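Peptide ABC transporter, peptide-binding protein (Thermus thermophilus, PDB 2D5W) binds oligopeptides, holding a pentapeptide in its interior, and probably hands them on to an ABC transporter in the membrane. Local coordinates at residues 12-17 / 445-450; 25-30 / 188-193; 217-220 / 224-227. All blocks are in the same frame, centred on the assembly; numbering follows the deposited sequence.

Contact 1: 12-17 / 445-450; sequences ASQEPR and VVFADE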
loop_
_atom_site.group_PDB
_atom_site.type_symbol
_atom_site.label_atom_id
_atom_site.label_comp_id
_atom_site.label_asym_id
_atom_site.label_seq_id
_atom_site.Cartn_x
_atom_site.Cartn_y
_atom_site.Cartn_z
ATOM N N ALA A 12 7.230 -4.762 -14.294
ATOM C CA ALA A 12 6.234 -4.887 -13.235
ATOM C C ALA A 12 5.119 -5.831 -13.675
ATOM O O ALA A 12 4.849 -5.970 -14.868
ATOM C CB ALA A 12 5.654 -3.513 -12.899
ATOM N N SER A 13 4.465 -6.469 -12.707
ATOM C CA SER A 13 3.381 -7.401 -13.007
ATOM C C SER A 13 1.988 -6.828 -12.740
ATOM O O SER A 13 0.986 -7.525 -12.900
ATOM C CB SER A 13 3.562 -8.696 -12.215
ATOM O OG SER A 13 3.538 -8.450 -10.823
ATOM N N GLN A 14 1.935 -5.565 -12.322
ATOM C CA GLN A 14 0.672 -4.886 -12.056
ATOM C C GLN A 14 0.784 -3.480 -12.614
ATOM O O GLN A 14 1.872 -2.906 -12.645
ATOM C CB GLN A 14 0.389 -4.849 -10.555
ATOM C CG GLN A 14 0.162 -6.235 -9.976
ATOM C CD GLN A 14 -0.078 -6.234 -8.485
ATOM O OE1 GLN A 14 -0.497 -5.232 -7.904
ATOM N NE2 GLN A 14 0.175 -7.370 -7.853
ATOM N N GLU A 15 -0.340 -2.931 -13.056
ATOM C CA GLU A 15 -0.368 -1.598 -13.646
ATOM C C GLU A 15 -1.317 -0.671 -12.891
ATOM O O GLU A 15 -2.390 -1.089 -12.464
ATOM C CB GLU A 15 -0.815 -1.707 -15.106
ATOM C CG GLU A 15 -0.780 -0.406 -15.890
ATOM C CD GLU A 15 -1.070 -0.605 -17.370
ATOM O OE1 GLU A 15 -1.101 -1.771 -17.824
ATOM O OE2 GLU A 15 -1.255 0.402 -18.088
ATOM N N PRO A 16 -0.927 0.598 -12.706
ATOM C CA PRO A 16 -1.811 1.528 -11.994
ATOM C C PRO A 16 -3.134 1.683 -12.741
ATOM O O PRO A 16 -3.153 1.731 -13.969
ATOM C CB PRO A 16 -1.024 2.835 -12.001
ATOM C CG PRO A 16 0.403 2.391 -12.092
ATOM C CD PRO A 16 0.345 1.248 -13.070
ATOM N N ARG A 17 -4.239 1.761 -12.008
ATOM C CA ARG A 17 -5.535 1.950 -12.650
ATOM C C ARG A 17 -5.663 3.413 -13.085
ATOM O O ARG A 17 -6.244 3.710 -14.128
ATOM C CB ARG A 17 -6.661 1.573 -11.688
ATOM C CG ARG A 17 -8.073 1.769 -12.250
ATOM C CD ARG A 17 -8.262 1.107 -13.615
ATOM N NE ARG A 17 -9.630 1.246 -14.120
ATOM C CZ ARG A 17 -10.653 0.486 -13.742
ATOM N NH1 ARG A 17 -11.859 0.693 -14.255
ATOM N NH2 ARG A 17 -10.472 -0.489 -12.862
ATOM N N VAL A 445 -8.020 -3.748 -11.368
ATOM C CA VAL A 445 -9.451 -3.919 -11.145
ATOM C C VAL A 445 -9.771 -4.167 -9.670
ATOM O O VAL A 445 -10.553 -3.433 -9.067
ATOM C CB VAL A 445 -10.016 -5.102 -11.975
ATOM C CG1 VAL A 445 -11.466 -5.370 -11.584
ATOM C CG2 VAL A 445 -9.935 -4.781 -13.459
ATOM N N VAL A 446 -9.147 -5.181 -9.075
ATOM C CA VAL A 446 -9.451 -5.516 -7.686
ATOM C C VAL A 446 -8.999 -4.508 -6.641
ATOM O O VAL A 446 -9.565 -4.453 -5.549
ATOM C CB VAL A 446 -8.909 -6.922 -7.301
ATOM C CG1 VAL A 446 -9.497 -7.974 -8.230
ATOM C CG2 VAL A 446 -7.385 -6.948 -7.345
ATOM N N PHE A 447 -7.997 -3.698 -6.968
ATOM C CA PHE A 447 -7.506 -2.712 -6.014
ATOM C C PHE A 447 -8.076 -1.313 -6.242
ATOM O O PHE A 447 -7.671 -0.360 -5.579
ATOM C CB PHE A 447 -5.973 -2.691 -6.023
ATOM C CG PHE A 447 -5.346 -3.989 -5.569
ATOM C CD1 PHE A 447 -4.174 -4.441 -6.162
ATOM C CD2 PHE A 447 -5.923 -4.760 -4.556
ATOM C CE1 PHE A 447 -3.582 -5.637 -5.765
ATOM C CE2 PHE A 447 -5.333 -5.964 -4.150
ATOM C CZ PHE A 447 -4.162 -6.398 -4.758
ATOM N N ALA A 448 -9.003 -1.189 -7.188
ATOM C CA ALA A 448 -9.661 0.092 -7.437
ATOM C C ALA A 448 -10.696 0.238 -6.319
ATOM O O ALA A 448 -11.282 -0.760 -5.871
ATOM C CB ALA A 448 -10.345 0.089 -8.797
ATOM N N ASP A 449 -10.921 1.470 -5.872
ATOM C CA ASP A 449 -11.859 1.730 -4.787
ATOM C C ASP A 449 -13.211 1.043 -4.913
ATOM O O ASP A 449 -13.712 0.470 -3.940
ATOM C CB ASP A 449 -12.068 3.248 -4.593
ATOM C CG ASP A 449 -12.659 3.951 -5.823
ATOM O OD1 ASP A 449 -13.102 5.111 -5.655
ATOM O OD2 ASP A 449 -12.680 3.387 -6.938
ATOM N N GLU A 450 -13.793 1.080 -6.108
ATOM C CA GLU A 450 -15.106 0.498 -6.328
ATOM C C GLU A 450 -15.179 -1.002 -6.115
ATOM O O GLU A 450 -16.264 -1.580 -6.133
ATOM C CB GLU A 450 -15.629 0.882 -7.713
ATOM C CG GLU A 450 -15.765 2.389 -7.879
ATOM C CD GLU A 450 -16.773 2.786 -8.936
ATOM O OE1 GLU A 450 -16.661 2.304 -10.082
ATOM O OE2 GLU A 450 -17.677 3.590 -8.617
#
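Arg-17 lays the NH2 end of its guanidinium group against the turn at 445-448, meeting CA of Val-445 at 4.0 Å close to the group's own plane and at its edge. The CB of Ala-448 lies 4.1 Å from the same NH2. CG of Arg-17 stands anti to its own backbone N (chi1 178°), and a bend at chi2 (51°) then swings the chain across to these two residues. The small methyl of Ale-448 lets the guanidinium lie close at this turn. The polar need of NH2 is met just before the segment, by a hydrogen bond to the carbonyl O of Ala-444.

Gln-14 makes the second, more buried touch. Its OE1 comes to the edge of the Phe-447 ring, in the ring plane and 3.8 Å from CE1, where the slightly positive ring hydrogens suit an oxygen. Amide and ring planes are turned 41° apart. The same OE1 is hydrogen-bonded to Ser-443 OG, while NE2 bonds the backbone of the bound peptide, so this one amide joins ligand and protein. Phe-447 carries Val-446 CG2 over one ring face, meets Phe-466 edge-to-face and packs on an apolar side chain of the ligand. Through these ligand contacts of Gln-14 and Phe-447, the place forms part of the peptide-binding site of a family 5 solute-binding protein.

Contact 2: 25-30 / 188-193; sequences RVISNQ and LYRNFF
The loop at 25-30 runs up against helix 182-194, and the two backbones come nearest at Ile-27 and Arg-190, whose CA atoms are 6.9 Å apart; no hydrogen bond crosses between the segments. Ile-27 does most of the filling. Its CG1 lies anti to the carbonyl carbon (chi1 -62°) and the chain stays extended to CD1, which reaches the helix surface 3.7 Å from the carbonyl O of Arg-190. That same methyl touches CB of Phe-193 at 4.0 Å, so it bridges two residues about one turn apart on the helix. The other branch, CG2, turns to the guanidinium of Arg-190 and lies 4.1 Å from NH2. A branched, wholly apolar residue suits this spot because each arm finds a different part of the helix.

Val-26 completes the patch: its CG2 sits 3.7 Å from CE2 of Phe-193 and touches CD2 as well, the two side chains crossing at about a right angle. Phe-192 CD2 lies over one face of the Phe-193 ring, displaced toward the rim. The guanidinium that Ile-27 CG2 touches is held in place by the salt bridge of Arg-190 NE with Asp-449.

Beyond the touching residues the loop stiffens itself. Ser-28 OG accepts from Gln-30 N at 3.2 Å, nearly straight at 168°, and donates to Gln-30 OE1 at 2.6 Å, in the carbonyl plane on a lone pair. Gln-30 is the N-cap of helix 31-40, while Arg-25 and Asn-29 touch the bound peptide. The contact is thus loop-on-helix packing, in which an apolar pair anchors a ligand-contacting loop to helix 182-194 and an ST turn leads that loop into the next helix.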
loop_
_atom_site.group_PDB
_atom_site.type_symbol
_atom_site.label_atom_id
_atom_site.label_comp_id
_atom_site.label_asym_id
_atom_site.label_seq_id
_atom_site.Cartn_x
_atom_site.Cartn_y
_atom_site.Cartn_z
ATOM N N ARG A 25 -4.969 9.293 -3.282
ATOM C CA ARG A 25 -5.028 7.844 -3.465
ATOM C C ARG A 25 -6.376 7.233 -3.112
ATOM O O ARG A 25 -6.445 6.082 -2.665
ATOM C CB ARG A 25 -3.918 7.180 -2.642
ATOM C CG ARG A 25 -2.539 7.744 -2.960
ATOM C CD ARG A 25 -1.463 7.220 -2.027
ATOM N NE ARG A 25 -0.154 7.768 -2.373
ATOM C CZ ARG A 25 0.973 7.492 -1.725
ATOM N NH1 ARG A 25 0.960 6.670 -0.684
ATOM N NH2 ARG A 25 2.116 8.035 -2.122
ATOM N N VAL A 26 -7.448 7.986 -3.339
ATOM C CA VAL A 26 -8.780 7.496 -3.016
ATOM C C VAL A 26 -9.338 6.539 -4.066
ATOM O O VAL A 26 -10.170 5.693 -3.741
ATOM C CB VAL A 26 -9.778 8.658 -2.796
ATOM C CG1 VAL A 26 -9.226 9.620 -1.751
ATOM C CG2 VAL A 26 -10.052 9.378 -4.102
ATOM N N ILE A 27 -8.889 6.664 -5.315
ATOM C CA ILE A 27 -9.351 5.766 -6.374
ATOM C C ILE A 27 -8.465 4.523 -6.380
ATOM O O ILE A 27 -8.958 3.398 -6.475
ATOM C CB ILE A 27 -9.308 6.440 -7.757
ATOM C CG1 ILE A 27 -10.254 7.646 -7.765
ATOM C CG2 ILE A 27 -9.704 5.439 -8.840
ATOM C CD1 ILE A 27 -10.348 8.363 -9.090
ATOM N N SER A 28 -7.156 4.730 -6.289
ATOM C CA SER A 28 -6.212 3.623 -6.239
ATOM C C SER A 28 -5.077 3.909 -5.279
ATOM O O SER A 28 -4.465 4.981 -5.316
ATOM C CB SER A 28 -5.603 3.325 -7.605
ATOM O OG SER A 28 -4.553 2.380 -7.446
ATOM N N ASN A 29 -4.799 2.938 -4.421
ATOM C CA ASN A 29 -3.707 3.047 -3.478
ATOM C C ASN A 29 -2.739 1.890 -3.752
ATOM O O ASN A 29 -2.018 1.439 -2.868
ATOM C CB ASN A 29 -4.232 2.999 -2.043
ATOM C CG ASN A 29 -3.158 3.298 -1.031
ATOM O OD1 ASN A 29 -2.301 4.150 -1.257
ATOM N ND2 ASN A 29 -3.202 2.607 0.102
ATOM N N GLN A 30 -2.736 1.417 -4.995
ATOM C CA GLN A 30 -1.855 0.329 -5.413
ATOM C C GLN A 30 -0.398 0.650 -5.128
ATOM O O GLN A 30 0.062 1.770 -5.367
ATOM C CB GLN A 30 -1.970 0.098 -6.916
ATOM C CG GLN A 30 -3.233 -0.568 -7.396
ATOM C CD GLN A 30 -3.406 -0.369 -8.884
ATOM O OE1 GLN A 30 -3.745 0.725 -9.337
ATOM N NE2 GLN A 30 -3.148 -1.414 -9.658
ATOM N N LEU A 188 -18.928 12.790 -7.265
ATOM C CA LEU A 188 -18.427 14.124 -7.565
ATOM C C LEU A 188 -16.923 14.209 -7.333
ATOM O O LEU A 188 -16.180 14.701 -8.182
ATOM C CB LEU A 188 -19.132 15.161 -6.688
ATOM C CG LEU A 188 -18.766 16.622 -6.951
ATOM C CD1 LEU A 188 -19.418 17.094 -8.241
ATOM C CD2 LEU A 188 -19.236 17.475 -5.788
ATOM N N TYR A 189 -16.474 13.732 -6.180
ATOM C CA TYR A 189 -15.055 13.784 -5.868
ATOM C C TYR A 189 -14.224 12.823 -6.713
ATOM O O TYR A 189 -13.119 13.171 -7.126
ATOM C CB TYR A 189 -14.827 13.535 -4.375
ATOM C CG TYR A 189 -15.344 14.648 -3.486
ATOM C CD1 TYR A 189 -15.186 15.988 -3.846
ATOM C CD2 TYR A 189 -15.953 14.364 -2.263
ATOM C CE1 TYR A 189 -15.619 17.016 -3.009
ATOM C CE2 TYR A 189 -16.386 15.385 -1.420
ATOM C CZ TYR A 189 -16.216 16.705 -1.799
ATOM O OH TYR A 189 -16.636 17.717 -0.964
ATOM N N ARG A 190 -14.739 11.625 -6.983
ATOM C CA ARG A 190 -13.988 10.681 -7.814
ATOM C C ARG A 190 -13.781 11.283 -9.199
ATOM O O ARG A 190 -12.685 11.218 -9.759
ATOM C CB ARG A 190 -14.728 9.344 -7.967
ATOM C CG ARG A 190 -14.859 8.527 -6.698
ATOM C CD ARG A 190 -15.536 7.181 -6.964
ATOM N NE ARG A 190 -14.634 6.186 -7.547
ATOM C CZ ARG A 190 -14.612 5.833 -8.830
ATOM N NH1 ARG A 190 -15.443 6.391 -9.702
ATOM N NH2 ARG A 190 -13.759 4.902 -9.241
ATOM N N ASN A 191 -14.838 11.872 -9.750
ATOM C CA ASN A 191 -14.758 12.463 -11.080
ATOM C C ASN A 191 -13.750 13.601 -11.149
ATOM O O ASN A 191 -13.135 13.822 -12.189
ATOM C CB ASN A 191 -16.140 12.938 -11.544
ATOM C CG ASN A 191 -17.077 11.781 -11.848
ATOM O OD1 ASN A 191 -16.639 10.643 -12.015
ATOM N ND2 ASN A 191 -18.369 12.072 -11.936
ATOM N N PHE A 192 -13.577 14.316 -10.044
ATOM C CA PHE A 192 -12.607 15.403 -9.990
ATOM C C PHE A 192 -11.212 14.834 -10.267
ATOM O O PHE A 192 -10.509 15.297 -11.166
ATOM C CB PHE A 192 -12.642 16.069 -8.610
ATOM C CG PHE A 192 -11.465 16.963 -8.331
ATOM C CD1 PHE A 192 -11.205 18.074 -9.129
ATOM C CD2 PHE A 192 -10.614 16.691 -7.267
ATOM C CE1 PHE A 192 -10.110 18.900 -8.867
ATOM C CE2 PHE A 192 -9.523 17.507 -6.999
ATOM C CZ PHE A 192 -9.271 18.613 -7.801
ATOM N N PHE A 193 -10.814 13.824 -9.502
ATOM C CA PHE A 193 -9.498 13.223 -9.692
ATOM C C PHE A 193 -9.361 12.559 -11.061
ATOM O O PHE A 193 -8.313 12.659 -11.701
ATOM C CB PHE A 193 -9.218 12.203 -8.585
ATOM C CG PHE A 193 -9.209 12.796 -7.204
ATOM C CD1 PHE A 193 -8.241 13.728 -6.835
ATOM C CD2 PHE A 193 -10.186 12.445 -6.279
ATOM C CE1 PHE A 193 -8.247 14.303 -5.563
ATOM C CE2 PHE A 193 -10.202 13.013 -5.005
ATOM C CZ PHE A 193 -9.231 13.945 -4.648
#

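Contact 3: 217-220 / 224-227; sequences RWVP and IEME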
loop_
_atom_site.group_PDB
_atom_site.type_symbol
_atom_site.label_atom_id
_atom_site.label_comp_id
_atom_site.label_asym_id
_atom_site.label_seq_id
_atom_site.Cartn_x
_atom_site.Cartn_y
_atom_site.Cartn_z
ATOM N N ARG A 217 4.377 9.416 -22.011
ATOM C CA ARG A 217 3.134 8.799 -22.462
ATOM C C ARG A 217 2.791 7.537 -21.683
ATOM O O ARG A 217 3.674 6.825 -21.197
ATOM C CB ARG A 217 3.209 8.452 -23.953
ATOM C CG ARG A 217 4.221 7.373 -24.293
ATOM C CD ARG A 217 4.154 6.992 -25.766
ATOM N NE ARG A 217 4.569 8.079 -26.646
ATOM C CZ ARG A 217 5.821 8.514 -26.766
ATOM N NH1 ARG A 217 6.100 9.510 -27.595
ATOM N NH2 ARG A 217 6.794 7.950 -26.064
ATOM N N TRP A 218 1.493 7.278 -21.564
ATOM C CA TRP A 218 0.997 6.080 -20.899
ATOM C C TRP A 218 0.288 5.268 -21.984
ATOM O O TRP A 218 -0.682 5.732 -22.584
ATOM C CB TRP A 218 0.004 6.448 -19.793
ATOM C CG TRP A 218 -0.532 5.286 -18.976
ATOM C CD1 TRP A 218 -0.262 3.951 -19.137
ATOM C CD2 TRP A 218 -1.431 5.381 -17.870
ATOM N NE1 TRP A 218 -0.940 3.212 -18.191
ATOM C CE2 TRP A 218 -1.666 4.066 -17.401
ATOM C CE3 TRP A 218 -2.065 6.454 -17.226
ATOM C CZ2 TRP A 218 -2.508 3.796 -16.319
ATOM C CZ3 TRP A 218 -2.902 6.187 -16.151
ATOM C CH2 TRP A 218 -3.116 4.866 -15.708
ATOM N N VAL A 219 0.816 4.084 -22.273
ATOM C CA VAL A 219 0.221 3.173 -23.251
ATOM C C VAL A 219 -0.476 2.188 -22.316
ATOM O O VAL A 219 0.120 1.202 -21.877
ATOM C CB VAL A 219 1.307 2.454 -24.075
ATOM C CG1 VAL A 219 0.656 1.611 -25.161
ATOM C CG2 VAL A 219 2.260 3.475 -24.690
ATOM N N PRO A 220 -1.758 2.436 -22.006
ATOM C CA PRO A 220 -2.463 1.539 -21.088
ATOM C C PRO A 220 -2.468 0.072 -21.451
ATOM O O PRO A 220 -2.793 -0.307 -22.575
ATOM C CB PRO A 220 -3.857 2.151 -21.007
ATOM C CG PRO A 220 -4.051 2.723 -22.359
ATOM C CD PRO A 220 -2.703 3.337 -22.693
ATOM N N ILE A 224 4.405 2.720 -19.219
ATOM C CA ILE A 224 4.366 4.117 -18.806
ATOM C C ILE A 224 5.783 4.620 -19.082
ATOM O O ILE A 224 6.762 4.097 -18.538
ATOM C CB ILE A 224 4.002 4.281 -17.313
ATOM C CG1 ILE A 224 2.491 4.076 -17.137
ATOM C CG2 ILE A 224 4.418 5.665 -16.813
ATOM C CD1 ILE A 224 2.028 4.013 -15.698
ATOM N N GLU A 225 5.888 5.610 -19.962
ATOM C CA GLU A 225 7.178 6.166 -20.343
ATOM C C GLU A 225 7.349 7.552 -19.751
ATOM O O GLU A 225 6.466 8.401 -19.873
ATOM C CB GLU A 225 7.281 6.241 -21.867
ATOM C CG GLU A 225 6.885 4.957 -22.581
ATOM C CD GLU A 225 7.017 5.064 -24.089
ATOM O OE1 GLU A 225 6.508 4.169 -24.795
ATOM O OE2 GLU A 225 7.634 6.038 -24.568
ATOM N N MET A 226 8.498 7.776 -19.127
ATOM C CA MET A 226 8.809 9.046 -18.486
ATOM C C MET A 226 10.151 9.560 -19.002
ATOM O O MET A 226 10.994 8.785 -19.456
ATOM C CB MET A 226 8.871 8.846 -16.966
ATOM C CG MET A 226 7.600 8.214 -16.389
ATOM S SD MET A 226 7.661 7.834 -14.626
ATOM C CE MET A 226 8.475 6.239 -14.657
ATOM N N GLU A 227 10.338 10.873 -18.943
ATOM C CA GLU A 227 11.585 11.478 -19.387
ATOM C C GLU A 227 12.070 12.441 -18.310
ATOM O O GLU A 227 11.286 12.902 -17.479
ATOM C CB GLU A 227 11.384 12.213 -20.716
ATOM C CG GLU A 227 10.397 13.357 -20.654
ATOM C CD GLU A 227 10.324 14.128 -21.956
ATOM O OE1 GLU A 227 11.384 14.587 -22.433
ATOM O OE2 GLU A 227 9.213 14.280 -22.499
#
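One face of the Trp-218 indole carries Ile-224, whose CG1 makes a CH-pi contact 3.7 Å from the centroid of the five-membered ring and 22° off its normal. The nearest ring atom is CD1, only 3.4 Å from that CG1, while the CD1 methyl of Ile-224 lies over the same face, displaced toward the rim. The two side chains run alongside each other in the same direction, as a non-hydrogen-bonded pair allows. The indole NE1 is hydrogen-bonded to Glu-15 OE2, so a large apolar ring can be buried with its polar atom satisfied.

On the other face of the sheet the flat groups are charged. Glu-225 OE2 meets the edge of the Arg-217 guanidinium, 2.6 Å from NH2 in a salt bridge whose hydrogen bond is short but bent. NH2 keeps OE2 in the guanidinium plane but approaches it from above the carboxylate, the two planes being 64° apart. With CG of Arg-217 set between its backbone N and carbonyl carbon, that CG lies 3.6 Å from CD of Glu-225; a bend at chi3 then brings the guanidinium round to OE2. Without the carboxylate, as with an alanine at Glu-225, Arg-217 is likely to lose this mate and its long chain to swing more freely.

Beneath the salt bridge the same two residues form a hydrogen-bonded pair, Glu-225 N to Arg-217 O at 2.8 Å and Arg-217 N to Glu-225 O at 3.2 Å. With short axes at 167°, this is an antiparallel beta hairpin, its strand 213-219 on the margin of a mixed sheet.

Overall arrangement
Contact 1 is mainly buried, with an exposed margin at Arg-17 and Val-445, and no touching residue of contact 2 is exposed; both lie beside the peptide. The centre of contact 3 lies about 22 Å from the centre of the chain, partly buried on a sheet margin. Chemistry follows place: loop meets a turn between two short helices in contact 1 and a helix in contact 2, without a hydrogen bond across, whereas contact 3 has strand pairing and a salt bridge. The loop between strand 7-12 and helix 31-40 serves both contacts 1 and 2. Asp-449 of contact 1 joins contact 2 through Arg-190 and the backbone of Ile-27, and Glu-15 reaches Trp-218 of contact 3.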